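Long-range contacts in twin-arginine translocation pathway signal protein (Burkholderia phytofirmans, PDB 2RJO), which probably serves as a periplasmic sugar-binding protein, holding beta-D-galactopyranose in the cleft between its two lobes, as related solute-binding receptors of bacterial transport systems do: residues 5-10 against 35-40; 127-132 against 224-229; 245-250 against 288-293; 253-258 against 308-313. All blocks are in the same frame, centred on the assembly; numbering follows the deposited sequence.

Interaction 1 of 4, residues 5-10 against 35-40; sequences QTTLAC and GLPYVP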
loop_
_atom_site.group_PDB
_atom_site.type_symbol
_atom_site.label_atom_id
_atom_site.label_comp_id
_atom_site.label_asym_id
_atom_site.label_seq_id
_atom_site.Cartn_x
_atom_site.Cartn_y
_atom_site.Cartn_z
ATOM N N GLN A 5 -12.871 -17.011 -22.038
ATOM C CA GLN A 5 -11.572 -16.570 -21.544
ATOM C C GLN A 5 -11.608 -16.331 -20.051
ATOM O O GLN A 5 -12.653 -16.031 -19.480
ATOM C CB GLN A 5 -11.147 -15.257 -22.190
ATOM C CG GLN A 5 -11.476 -15.091 -23.646
ATOM C CD GLN A 5 -11.387 -13.637 -24.044
ATOM O OE1 GLN A 5 -10.300 -13.065 -24.090
ATOM N NE2 GLN A 5 -12.539 -13.019 -24.311
ATOM N N THR A 6 -10.447 -16.458 -19.424
ATOM C CA THR A 6 -10.333 -16.217 -18.002
ATOM C C THR A 6 -10.456 -14.711 -17.815
ATOM O O THR A 6 -9.952 -13.945 -18.630
ATOM C CB THR A 6 -8.965 -16.676 -17.461
ATOM O OG1 THR A 6 -8.909 -18.108 -17.455
ATOM C CG2 THR A 6 -8.755 -16.162 -16.051
ATOM N N THR A 7 -11.145 -14.284 -16.764
ATOM C CA THR A 7 -11.287 -12.858 -16.509
ATOM C C THR A 7 -10.282 -12.436 -15.447
ATOM O O THR A 7 -10.035 -13.163 -14.490
ATOM C CB THR A 7 -12.725 -12.503 -16.030
ATOM O OG1 THR A 7 -13.661 -12.790 -17.076
ATOM C CG2 THR A 7 -12.832 -11.029 -15.693
ATOM N N LEU A 8 -9.670 -11.278 -15.636
ATOM C CA LEU A 8 -8.732 -10.777 -14.652
ATOM C C LEU A 8 -9.436 -9.611 -13.961
ATOM O O LEU A 8 -9.992 -8.737 -14.631
ATOM C CB LEU A 8 -7.436 -10.310 -15.329
ATOM C CG LEU A 8 -6.621 -11.375 -16.068
ATOM C CD1 LEU A 8 -5.389 -10.750 -16.685
ATOM C CD2 LEU A 8 -6.226 -12.482 -15.109
ATOM N N ALA A 9 -9.433 -9.604 -12.628
ATOM C CA ALA A 9 -10.079 -8.528 -11.885
ATOM C C ALA A 9 -9.179 -7.996 -10.781
ATOM O O ALA A 9 -8.364 -8.728 -10.219
ATOM C CB ALA A 9 -11.382 -9.008 -11.297
ATOM N N CYS A 10 -9.328 -6.709 -10.483
ATOM C CA CYS A 10 -8.536 -6.068 -9.443
ATOM C C CYS A 10 -9.447 -5.250 -8.531
ATOM O O CYS A 10 -10.155 -4.343 -8.988
ATOM C CB CYS A 10 -7.474 -5.173 -10.077
ATOM S SG CYS A 10 -6.293 -4.478 -8.910
ATOM N N GLY A 35 -3.523 -10.566 -23.089
ATOM C CA GLY A 35 -4.727 -10.523 -23.898
ATOM C C GLY A 35 -5.980 -11.067 -23.238
ATOM O O GLY A 35 -6.788 -11.721 -23.899
ATOM N N LEU A 36 -6.149 -10.817 -21.943
ATOM C CA LEU A 36 -7.341 -11.283 -21.231
ATOM C C LEU A 36 -8.192 -10.100 -20.773
ATOM O O LEU A 36 -7.676 -9.029 -20.463
ATOM C CB LEU A 36 -6.955 -12.144 -20.018
ATOM C CG LEU A 36 -6.194 -13.443 -20.285
ATOM C CD1 LEU A 36 -5.684 -14.007 -18.982
ATOM C CD2 LEU A 36 -7.087 -14.443 -20.975
ATOM N N PRO A 37 -9.519 -10.275 -20.747
ATOM C CA PRO A 37 -10.394 -9.184 -20.317
ATOM C C PRO A 37 -10.062 -8.758 -18.890
ATOM O O PRO A 37 -9.742 -9.591 -18.035
ATOM C CB PRO A 37 -11.795 -9.784 -20.458
ATOM C CG PRO A 37 -11.563 -11.253 -20.259
ATOM C CD PRO A 37 -10.297 -11.489 -21.047
ATOM N N TYR A 38 -10.140 -7.455 -18.649
ATOM C CA TYR A 38 -9.829 -6.881 -17.353
ATOM C C TYR A 38 -11.042 -6.213 -16.714
ATOM O O TYR A 38 -11.821 -5.564 -17.403
ATOM C CB TYR A 38 -8.716 -5.847 -17.502
ATOM C CG TYR A 38 -8.417 -5.138 -16.221
ATOM C CD1 TYR A 38 -7.965 -5.844 -15.115
ATOM C CD2 TYR A 38 -8.597 -3.761 -16.105
ATOM C CE1 TYR A 38 -7.696 -5.205 -13.918
ATOM C CE2 TYR A 38 -8.329 -3.102 -14.902
ATOM C CZ TYR A 38 -7.877 -3.837 -13.814
ATOM O OH TYR A 38 -7.599 -3.208 -12.624
ATOM N N VAL A 39 -11.180 -6.362 -15.396
ATOM C CA VAL A 39 -12.301 -5.783 -14.661
ATOM C C VAL A 39 -11.849 -5.111 -13.374
ATOM O O VAL A 39 -11.450 -5.777 -12.422
ATOM C CB VAL A 39 -13.340 -6.852 -14.299
ATOM C CG1 VAL A 39 -14.524 -6.209 -13.591
ATOM C CG2 VAL A 39 -13.797 -7.557 -15.546
ATOM N N PRO A 40 -11.890 -3.773 -13.335
ATOM C CA PRO A 40 -11.463 -3.109 -12.105
ATOM C C PRO A 40 -12.644 -2.991 -11.156
ATOM O O PRO A 40 -13.763 -2.760 -11.593
ATOM C CB PRO A 40 -10.967 -1.757 -12.610
ATOM C CG PRO A 40 -11.926 -1.461 -13.718
ATOM C CD PRO A 40 -12.096 -2.798 -14.422
#

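Interaction 2 of 4, residues 127-132 against 224-229; sequences TQLFKS and QIPVTG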
loop_
_atom_site.group_PDB
_atom_site.type_symbol
_atom_site.label_atom_id
_atom_site.label_comp_id
_atom_site.label_asym_id
_atom_site.label_seq_id
_atom_site.Cartn_x
_atom_site.Cartn_y
_atom_site.Cartn_z
ATOM N N THR A 127 12.748 8.027 11.123
ATOM C CA THR A 127 14.125 8.324 11.495
ATOM C C THR A 127 14.661 9.471 10.649
ATOM O O THR A 127 15.351 10.352 11.154
ATOM C CB THR A 127 15.028 7.092 11.317
ATOM O OG1 THR A 127 14.695 6.123 12.318
ATOM C CG2 THR A 127 16.497 7.465 11.455
ATOM N N GLN A 128 14.338 9.457 9.361
ATOM C CA GLN A 128 14.785 10.510 8.459
ATOM C C GLN A 128 14.156 11.834 8.864
ATOM O O GLN A 128 14.810 12.875 8.817
ATOM C CB GLN A 128 14.395 10.186 7.019
ATOM C CG GLN A 128 14.716 11.304 6.037
ATOM C CD GLN A 128 16.211 11.568 5.917
ATOM O OE1 GLN A 128 16.954 10.773 5.329
ATOM N NE2 GLN A 128 16.660 12.687 6.484
ATOM N N LEU A 129 12.879 11.784 9.244
ATOM C CA LEU A 129 12.155 12.972 9.663
ATOM C C LEU A 129 12.780 13.584 10.919
ATOM O O LEU A 129 12.987 14.796 10.999
ATOM C CB LEU A 129 10.691 12.619 9.932
ATOM C CG LEU A 129 9.825 13.732 10.518
ATOM C CD1 LEU A 129 9.626 14.828 9.476
ATOM C CD2 LEU A 129 8.482 13.176 10.965
ATOM N N PHE A 130 13.098 12.744 11.899
ATOM C CA PHE A 130 13.686 13.243 13.130
ATOM C C PHE A 130 15.084 13.795 12.904
ATOM O O PHE A 130 15.511 14.706 13.607
ATOM C CB PHE A 130 13.723 12.145 14.193
ATOM C CG PHE A 130 12.371 11.566 14.516
ATOM C CD1 PHE A 130 11.202 12.323 14.348
ATOM C CD2 PHE A 130 12.261 10.268 15.011
ATOM C CE1 PHE A 130 9.949 11.786 14.667
ATOM C CE2 PHE A 130 11.008 9.724 15.333
ATOM C CZ PHE A 130 9.852 10.488 15.158
ATOM N N LYS A 131 15.809 13.244 11.936
ATOM C CA LYS A 131 17.144 13.754 11.664
ATOM C C LYS A 131 16.963 15.181 11.164
ATOM O O LYS A 131 17.639 16.106 11.621
ATOM C CB LYS A 131 17.852 12.932 10.583
ATOM C CG LYS A 131 18.054 11.458 10.902
ATOM C CD LYS A 131 18.774 11.259 12.225
ATOM C CE LYS A 131 19.310 9.835 12.367
ATOM N NZ LYS A 131 20.474 9.602 11.464
ATOM N N SER A 132 16.033 15.355 10.233
ATOM C CA SER A 132 15.767 16.668 9.665
ATOM C C SER A 132 15.435 17.693 10.729
ATOM O O SER A 132 15.718 18.879 10.561
ATOM C CB SER A 132 14.609 16.597 8.669
ATOM O OG SER A 132 14.970 15.854 7.524
ATOM N N GLN A 224 8.687 24.486 5.136
ATOM C CA GLN A 224 9.381 24.958 6.338
ATOM C C GLN A 224 9.229 23.927 7.450
ATOM O O GLN A 224 10.001 23.900 8.407
ATOM C CB GLN A 224 8.835 26.322 6.796
ATOM C CG GLN A 224 9.342 27.504 5.972
ATOM C CD GLN A 224 8.844 28.839 6.490
ATOM O OE1 GLN A 224 8.987 29.148 7.671
ATOM N NE2 GLN A 224 8.254 29.636 5.612
ATOM N N ILE A 225 8.220 23.081 7.318
ATOM C CA ILE A 225 7.984 22.022 8.277
ATOM C C ILE A 225 8.145 20.722 7.488
ATOM O O ILE A 225 7.403 20.468 6.539
ATOM C CB ILE A 225 6.564 22.120 8.875
ATOM C CG1 ILE A 225 6.435 23.416 9.684
ATOM C CG2 ILE A 225 6.283 20.922 9.773
ATOM C CD1 ILE A 225 5.029 23.695 10.161
ATOM N N PRO A 226 9.144 19.896 7.855
ATOM C CA PRO A 226 9.404 18.621 7.177
ATOM C C PRO A 226 8.274 17.608 7.350
ATOM O O PRO A 226 7.722 17.442 8.435
ATOM C CB PRO A 226 10.711 18.163 7.813
ATOM C CG PRO A 226 10.602 18.679 9.196
ATOM C CD PRO A 226 10.090 20.086 8.968
ATOM N N VAL A 227 7.936 16.934 6.260
ATOM C CA VAL A 227 6.869 15.949 6.272
ATOM C C VAL A 227 7.316 14.700 5.546
ATOM O O VAL A 227 8.121 14.778 4.615
ATOM C CB VAL A 227 5.631 16.487 5.556
ATOM C CG1 VAL A 227 4.466 15.525 5.736
ATOM C CG2 VAL A 227 5.293 17.875 6.075
ATOM N N THR A 228 6.812 13.547 5.978
ATOM C CA THR A 228 7.139 12.286 5.322
ATOM C C THR A 228 5.875 11.485 5.013
ATOM O O THR A 228 4.837 11.664 5.652
ATOM C CB THR A 228 8.069 11.410 6.173
ATOM O OG1 THR A 228 7.434 11.085 7.414
ATOM C CG2 THR A 228 9.381 12.120 6.425
ATOM N N GLY A 229 5.973 10.606 4.024
ATOM C CA GLY A 229 4.842 9.790 3.633
ATOM C C GLY A 229 5.287 8.386 3.280
ATOM O O GLY A 229 6.331 7.936 3.745
#

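Interaction 3 of 4, residues 245-250 against 288-293; sequences LVASVD and ATFVTK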
loop_
_atom_site.group_PDB
_atom_site.type_symbol
_atom_site.label_atom_id
_atom_site.label_comp_id
_atom_site.label_asym_id
_atom_site.label_seq_id
_atom_site.Cartn_x
_atom_site.Cartn_y
_atom_site.Cartn_z
ATOM N N LEU A 245 8.280 17.416 0.843
ATOM C CA LEU A 245 8.178 16.108 1.476
ATOM C C LEU A 245 9.629 15.671 1.601
ATOM O O LEU A 245 10.359 15.701 0.611
ATOM C CB LEU A 245 7.410 15.140 0.573
ATOM C CG LEU A 245 7.031 13.783 1.170
ATOM C CD1 LEU A 245 5.935 13.964 2.215
ATOM C CD2 LEU A 245 6.544 12.868 0.076
ATOM N N VAL A 246 10.073 15.291 2.796
ATOM C CA VAL A 246 11.469 14.890 2.936
ATOM C C VAL A 246 11.755 13.431 2.601
ATOM O O VAL A 246 12.897 13.074 2.317
ATOM C CB VAL A 246 12.017 15.206 4.342
ATOM C CG1 VAL A 246 11.888 16.693 4.609
ATOM C CG2 VAL A 246 11.281 14.423 5.388
ATOM N N ALA A 247 10.725 12.591 2.605
ATOM C CA ALA A 247 10.921 11.181 2.290
ATOM C C ALA A 247 9.628 10.414 2.095
ATOM O O ALA A 247 8.569 10.822 2.565
ATOM C CB ALA A 247 11.750 10.515 3.377
ATOM N N SER A 248 9.735 9.294 1.387
ATOM C CA SER A 248 8.613 8.405 1.134
ATOM C C SER A 248 9.194 7.011 0.873
ATOM O O SER A 248 10.414 6.813 0.927
ATOM C CB SER A 248 7.819 8.886 -0.080
ATOM O OG SER A 248 6.684 8.073 -0.307
ATOM N N VAL A 249 8.327 6.044 0.600
ATOM C CA VAL A 249 8.787 4.696 0.314
ATOM C C VAL A 249 7.985 4.178 -0.871
ATOM O O VAL A 249 6.755 4.193 -0.856
ATOM C CB VAL A 249 8.615 3.767 1.539
ATOM C CG1 VAL A 249 9.192 2.389 1.233
ATOM C CG2 VAL A 249 9.325 4.373 2.755
ATOM N N ASP A 250 8.685 3.740 -1.911
ATOM C CA ASP A 250 8.028 3.251 -3.112
ATOM C C ASP A 250 7.740 1.751 -3.080
ATOM O O ASP A 250 8.667 0.932 -3.068
ATOM C CB ASP A 250 8.879 3.607 -4.328
ATOM C CG ASP A 250 8.106 3.518 -5.624
ATOM O OD1 ASP A 250 6.877 3.278 -5.575
ATOM O OD2 ASP A 250 8.725 3.696 -6.690
ATOM N N ALA A 288 11.263 -2.724 -1.205
ATOM C CA ALA A 288 10.755 -1.414 -1.602
ATOM C C ALA A 288 11.953 -0.472 -1.729
ATOM O O ALA A 288 13.064 -0.842 -1.359
ATOM C CB ALA A 288 9.775 -0.902 -0.568
ATOM N N THR A 289 11.731 0.725 -2.267
ATOM C CA THR A 289 12.805 1.710 -2.442
ATOM C C THR A 289 12.574 2.953 -1.584
ATOM O O THR A 289 11.600 3.680 -1.781
ATOM C CB THR A 289 12.904 2.210 -3.909
ATOM O OG1 THR A 289 12.685 1.122 -4.806
ATOM C CG2 THR A 289 14.281 2.807 -4.180
ATOM N N PHE A 290 13.460 3.197 -0.626
ATOM C CA PHE A 290 13.326 4.380 0.199
ATOM C C PHE A 290 13.667 5.525 -0.747
ATOM O O PHE A 290 14.667 5.454 -1.460
ATOM C CB PHE A 290 14.330 4.344 1.337
ATOM C CG PHE A 290 14.121 5.419 2.355
ATOM C CD1 PHE A 290 12.992 5.416 3.169
ATOM C CD2 PHE A 290 15.046 6.441 2.502
ATOM C CE1 PHE A 290 12.798 6.411 4.135
ATOM C CE2 PHE A 290 14.861 7.437 3.458
ATOM C CZ PHE A 290 13.737 7.425 4.268
ATOM N N VAL A 291 12.851 6.573 -0.767
ATOM C CA VAL A 291 13.110 7.681 -1.676
ATOM C C VAL A 291 13.231 9.020 -0.965
ATOM O O VAL A 291 12.439 9.352 -0.088
ATOM C CB VAL A 291 12.011 7.768 -2.769
ATOM C CG1 VAL A 291 10.642 7.823 -2.131
ATOM C CG2 VAL A 291 12.227 9.000 -3.639
ATOM N N THR A 292 14.244 9.776 -1.359
ATOM C CA THR A 292 14.530 11.090 -0.803
ATOM C C THR A 292 15.071 11.935 -1.965
ATOM O O THR A 292 15.224 11.414 -3.062
ATOM C CB THR A 292 15.574 10.974 0.322
ATOM O OG1 THR A 292 15.820 12.266 0.884
ATOM C CG2 THR A 292 16.872 10.409 -0.215
ATOM N N LYS A 293 15.359 13.215 -1.747
ATOM C CA LYS A 293 15.849 14.043 -2.844
ATOM C C LYS A 293 17.104 13.509 -3.517
ATOM O O LYS A 293 17.337 13.785 -4.695
ATOM C CB LYS A 293 16.097 15.500 -2.402
ATOM C CG LYS A 293 14.931 16.436 -2.765
ATOM C CD LYS A 293 15.298 17.937 -2.773
ATOM C CE LYS A 293 15.381 18.526 -1.373
ATOM N NZ LYS A 293 15.717 19.995 -1.379
HETATM O O HOH W 1 14.832 14.684 1.226
HETATM O O HOH W 2 10.152 -0.443 -5.347
#

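Interaction 4 of 4, residues 253-258 against 308-313; sequences PFWLGG and AEWNNL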
loop_
_atom_site.group_PDB
_atom_site.type_symbol
_atom_site.label_atom_id
_atom_site.label_comp_id
_atom_site.label_asym_id
_atom_site.label_seq_id
_atom_site.Cartn_x
_atom_site.Cartn_y
_atom_site.Cartn_z
ATOM N N PRO A 253 3.158 0.404 -6.777
ATOM C CA PRO A 253 1.782 -0.065 -6.936
ATOM C C PRO A 253 1.547 -0.611 -8.339
ATOM O O PRO A 253 0.860 -1.615 -8.512
ATOM C CB PRO A 253 0.948 1.178 -6.614
ATOM C CG PRO A 253 1.900 2.324 -6.846
ATOM C CD PRO A 253 3.189 1.797 -6.305
ATOM N N PHE A 254 2.125 0.039 -9.340
ATOM C CA PHE A 254 1.986 -0.439 -10.710
ATOM C C PHE A 254 2.383 -1.917 -10.748
ATOM O O PHE A 254 1.607 -2.767 -11.154
ATOM C CB PHE A 254 2.903 0.353 -11.634
ATOM C CG PHE A 254 2.840 -0.081 -13.065
ATOM C CD1 PHE A 254 1.943 0.513 -13.947
ATOM C CD2 PHE A 254 3.682 -1.084 -13.538
ATOM C CE1 PHE A 254 1.882 0.116 -15.288
ATOM C CE2 PHE A 254 3.631 -1.492 -14.876
ATOM C CZ PHE A 254 2.726 -0.886 -15.754
ATOM N N TRP A 255 3.606 -2.211 -10.323
ATOM C CA TRP A 255 4.106 -3.581 -10.294
ATOM C C TRP A 255 3.208 -4.489 -9.442
ATOM O O TRP A 255 2.887 -5.610 -9.839
ATOM C CB TRP A 255 5.526 -3.606 -9.730
ATOM C CG TRP A 255 6.062 -4.988 -9.583
ATOM C CD1 TRP A 255 6.536 -5.791 -10.575
ATOM C CD2 TRP A 255 6.143 -5.751 -8.377
ATOM N NE1 TRP A 255 6.907 -7.013 -10.065
ATOM C CE2 TRP A 255 6.674 -7.013 -8.711
ATOM C CE3 TRP A 255 5.813 -5.493 -7.039
ATOM C CZ2 TRP A 255 6.886 -8.015 -7.761
ATOM C CZ3 TRP A 255 6.024 -6.496 -6.089
ATOM C CH2 TRP A 255 6.554 -7.735 -6.457
ATOM N N LEU A 256 2.821 -4.010 -8.265
ATOM C CA LEU A 256 1.964 -4.789 -7.388
ATOM C C LEU A 256 0.680 -5.194 -8.093
ATOM O O LEU A 256 0.250 -6.338 -7.996
ATOM C CB LEU A 256 1.609 -3.991 -6.131
ATOM C CG LEU A 256 2.607 -4.041 -4.984
ATOM C CD1 LEU A 256 2.270 -2.978 -3.950
ATOM C CD2 LEU A 256 2.571 -5.429 -4.374
ATOM N N GLY A 257 0.080 -4.242 -8.803
ATOM C CA GLY A 257 -1.158 -4.496 -9.520
ATOM C C GLY A 257 -1.089 -5.579 -10.580
ATOM O O GLY A 257 -2.032 -6.361 -10.745
ATOM N N GLY A 258 0.024 -5.621 -11.308
ATOM C CA GLY A 258 0.180 -6.611 -12.352
ATOM C C GLY A 258 0.714 -7.945 -11.878
ATOM O O GLY A 258 0.206 -8.988 -12.286
ATOM N N ALA A 308 7.700 -3.662 -17.048
ATOM C CA ALA A 308 6.737 -4.663 -16.583
ATOM C C ALA A 308 7.287 -6.100 -16.581
ATOM O O ALA A 308 7.064 -6.848 -17.531
ATOM C CB ALA A 308 5.489 -4.582 -17.460
ATOM N N GLU A 309 7.974 -6.481 -15.501
ATOM C CA GLU A 309 8.586 -7.808 -15.362
ATOM C C GLU A 309 7.630 -8.927 -14.937
ATOM O O GLU A 309 8.015 -9.833 -14.196
ATOM C CB GLU A 309 9.727 -7.737 -14.344
ATOM C CG GLU A 309 10.848 -6.801 -14.749
ATOM C CD GLU A 309 11.586 -7.325 -15.952
ATOM O OE1 GLU A 309 12.283 -8.357 -15.806
ATOM O OE2 GLU A 309 11.461 -6.711 -17.039
ATOM N N TRP A 310 6.404 -8.869 -15.439
ATOM C CA TRP A 310 5.346 -9.829 -15.127
ATOM C C TRP A 310 5.773 -11.304 -15.049
ATOM O O TRP A 310 5.308 -12.048 -14.188
ATOM C CB TRP A 310 4.229 -9.668 -16.156
ATOM C CG TRP A 310 3.768 -8.222 -16.350
ATOM C CD1 TRP A 310 3.444 -7.618 -17.535
ATOM C CD2 TRP A 310 3.526 -7.237 -15.326
ATOM N NE1 TRP A 310 3.018 -6.331 -17.313
ATOM C CE2 TRP A 310 3.059 -6.072 -15.971
ATOM C CE3 TRP A 310 3.666 -7.227 -13.933
ATOM C CZ2 TRP A 310 2.723 -4.917 -15.264
ATOM C CZ3 TRP A 310 3.334 -6.077 -13.236
ATOM C CH2 TRP A 310 2.870 -4.941 -13.900
ATOM N N ASN A 311 6.647 -11.723 -15.958
ATOM C CA ASN A 311 7.129 -13.098 -16.021
ATOM C C ASN A 311 7.976 -13.537 -14.820
ATOM O O ASN A 311 7.945 -14.699 -14.417
ATOM C CB ASN A 311 7.961 -13.287 -17.300
ATOM C CG ASN A 311 9.084 -12.244 -17.431
ATOM O OD1 ASN A 311 8.859 -11.099 -17.877
ATOM N ND2 ASN A 311 10.296 -12.629 -17.019
ATOM N N ASN A 312 8.737 -12.608 -14.261
ATOM C CA ASN A 312 9.628 -12.889 -13.139
ATOM C C ASN A 312 8.930 -12.726 -11.781
ATOM O O ASN A 312 9.211 -11.786 -11.038
ATOM C CB ASN A 312 10.814 -11.938 -13.216
ATOM C CG ASN A 312 12.032 -12.486 -12.538
ATOM O OD1 ASN A 312 11.962 -12.969 -11.407
ATOM N ND2 ASN A 312 13.170 -12.416 -13.223
ATOM N N LEU A 313 8.056 -13.672 -11.451
ATOM C CA LEU A 313 7.263 -13.650 -10.222
ATOM C C LEU A 313 7.890 -13.358 -8.852
ATOM O O LEU A 313 7.312 -12.606 -8.070
ATOM C CB LEU A 313 6.464 -14.956 -10.114
ATOM C CG LEU A 313 5.597 -15.312 -11.330
ATOM C CD1 LEU A 313 4.753 -16.549 -11.038
ATOM C CD2 LEU A 313 4.708 -14.138 -11.666
HETATM O O HOH W 3 8.483 -8.841 -11.758
#

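Interaction 1 of 4, residues 5-10 against 35-40
Leu-8 and Tyr-38 lie side by side on neighbouring parallel strands, with Ala-9 beside Val-39 and Cys-10 beside Pro-40. Three backbone hydrogen bonds join the strands: Leu-8 N donates to Pro-37 O at 2.9 Å, Val-39 N to Leu-8 O, and Cys-10 N to Val-39 O. Proline suits position 37 because the pairing asks only for its carbonyl.

The Tyr-38 side chain reaches across to the first strand: CB points to the face shared with Leu-8 and Cys-10, and CG, anti to the backbone N (chi1 176°), carries the ring toward Cys-10. CD1 lies 3.6 Å from Leu-8 O, CE1 3.8 Å from Cys-10 CB, CZ meets that CB next, and OH ends 3.2 Å from it; this CB sits at the ring edge. The hydroxyl has a weak hydrogen bond with Asn-24 of the helix 18-34, while the ring packs on Ala-27. Leu-8, on the same face, sends CD1 to CB of Leu-36 in the preceding loop at 3.9 Å, the two chains meeting obliquely. Leu-8 is buried and Leu-36 partly so; they also touch Leu-261 and Leu-265 of the helix 253-268, an apolar setting that suits leucine.

The other face carries smaller groups. Ala-9 CB is 4.2 Å from Val-39 CB, and Thr-7 CG2 touches Val-39 CG2 at 3.6 Å; Ala-9 and Val-39 both pack on Leu-57 of the helix 47-60. Gly-35 ends the helix 18-34 in a Schellman motif. Strand, helix and adjacent parallel strand form the beta-alpha-beta crossover of a periplasmic binding protein lobe.

Interaction 2 of 4, residues 127-132 against 224-229
Leu-129, near the end of the helix 118-132, rests against Pro-226 and Thr-228, and apolar packing carries the whole contact. CG stands anti to the backbone N (chi1 174°), which sends CD1 out to the residue just before the strand: it lies 3.9 Å from Pro-226 CB and nearly as close to CG of that ring. Nearer the backbone, Leu-129 CB meets Thr-228 CG2 at 3.8 Å. The threonine thus offers its methyl to the helix, as a beta-branched residue in a strand can. Ser-132, one turn after Leu-129, adds a looser touch of its CB on Pro-226 CB at 4.3 Å, and its small side chain lets the proline ring come near.

Where apolar and polar groups meet, Leu-129 CD1 comes within 3.4 Å of Pro-226 O. That carbonyl is engaged in backbone pairing with Val-201 of the strand 198-203, so the methyl covers an oxygen already supplied with a partner.

Hydrogen bonding belongs to the helix itself. Gln-128 O receives Ser-132 N at 3.1 Å and Ser-132 OG at 3.3 Å, the two donors arriving from opposite faces of the carbonyl plane. The hydroxyl is thereby folded back on its own helix.

Trp-202 of the strand 198-203 touches both Leu-129 and Thr-228 and extends the apolar patch. A helix laid against the short strand 227-228, the last counted in the parallel sheet, is the alpha/beta layering of a lobe in the periplasmic binding protein fold.

Interaction 3 of 4, residues 245-250 against 288-293
Val-249 and Phe-290 face each other as a non-hydrogen-bonded pair of antiparallel strands, and their side chains meet at a slant. Phe-290 holds CG anti to its own backbone N (chi1 -171°), which lays the ring along the neighbouring strand: CD1 lies 3.8 Å from Val-249 CG2, and at the far end CZ is 3.8 Å from Ala-247 CB. A methyl at 247 is compact enough to sit close by CZ. The other branch of the valine, CG1, turns to Ala-288 CB. Thr-125 of the helix 118-132 touches both Val-249 and Phe-290, so these apolar groups are covered from that side.

On the opposite face Val-291 puts CG1 between its backbone N and carbonyl carbon (chi1 54°), bringing this methyl within 3.6 Å of Ser-248 CB and close over Ser-248 O. The serine hydroxyl is held elsewhere, by Asp-206 and the backbone N of Gly-232. Asp-250 and Thr-289 share this face, their polar ends bound respectively to Asp-252 N and Arg-302.

Reciprocal backbone bonds flank the central pair: Ser-248 and Val-291 exchange two, as do Asp-250 and Thr-289. Val-291 N to Ser-248 O measures 3.0 Å, and Asp-250 N to Thr-289 O, at 2.9 Å, is almost straight (178°). One water joins Val-246 O to Thr-292 OG1; another links Asp-250 O with Thr-289 OG1. The short antiparallel pairing joins the strand 248-250 to the long strand 283-291, consistent with the hinge region of a two-lobed periplasmic binding protein, where the chain crosses between lobes.

Interaction 4 of 4, residues 253-258 against 308-313
The first turn and a half of the helix 253-268 faces an irregular segment that bends through a type I turn from Glu-309 to Asn-312, with Gly-258 and Trp-310 CA atoms 6.7 Å apart. Trp-310 makes most of the contact. Its CG lies anti to the carbonyl carbon (chi1 -50°), and its six-membered ring reaches the helix backbone: CZ3 is 3.3 Å from Gly-258 CA. Glycine suits this place because a CB there would collide with the indole.

The same ring meets Trp-255 O at its edge, in plane, with CZ3 at 3.5 Å from that oxygen. Beside it, Phe-254 CE2 approaches Trp-310 CZ2 at 3.6 Å. Their ring planes are 27° apart, but the centroids are offset and separated by 5.6 Å, so there is little overlap. Ala-308 adds its methyl at the edge of the phenylalanine ring. Trp-310 also meets Phe-30 of the helix 18-34 edge-to-face.

Trp-255 combines apolar and polar roles. Its CD1 lies near Trp-310 CZ3, while NE1 donates to a water in the indole plane at 2.9 Å. That water in turn donates to Glu-309 O and Asn-312 O, fastening the helix side chain to both ends of the turn. The indole also makes a cation-pi contact with Arg-316, and a sulfate, probably from the crystallisation liquor, lies about 4 Å from its side chain.

Van der Waals packing of the Trp-310 ring on the helix backbone at Gly-258, with Phe-254 alongside, supplies most of the direct contact. Besides the hydrogen bond of Trp-310 O with Ser-262 OG, the water adds a directional polar link to a largely apolar interface.

How the interactions relate
Interactions 2 and 3 are contiguous, their centres 11 Å apart: Val-227 O and Val-246 N lie 2.7 Å apart in a probable hydrogen bond, and Thr-228 packs on Val-246. Interactions 3 and 4 cross along the chain: strand 248-250, helix 253-268, strand 283-291, then the segment 308-313. By centres, interaction 4 is nearer interaction 1 (15 Å) than interaction 3 (20 Å), whereas 1 and 2 lie 41 Å apart across the chain's centre. Interactions 1 and 3 reach the same mixed sheet. Val-249 has its side chain about 9 Å from the bound galactose; its backbone bonds to pocket residue Asp-231, and pocket residue Trp-251 follows the strand.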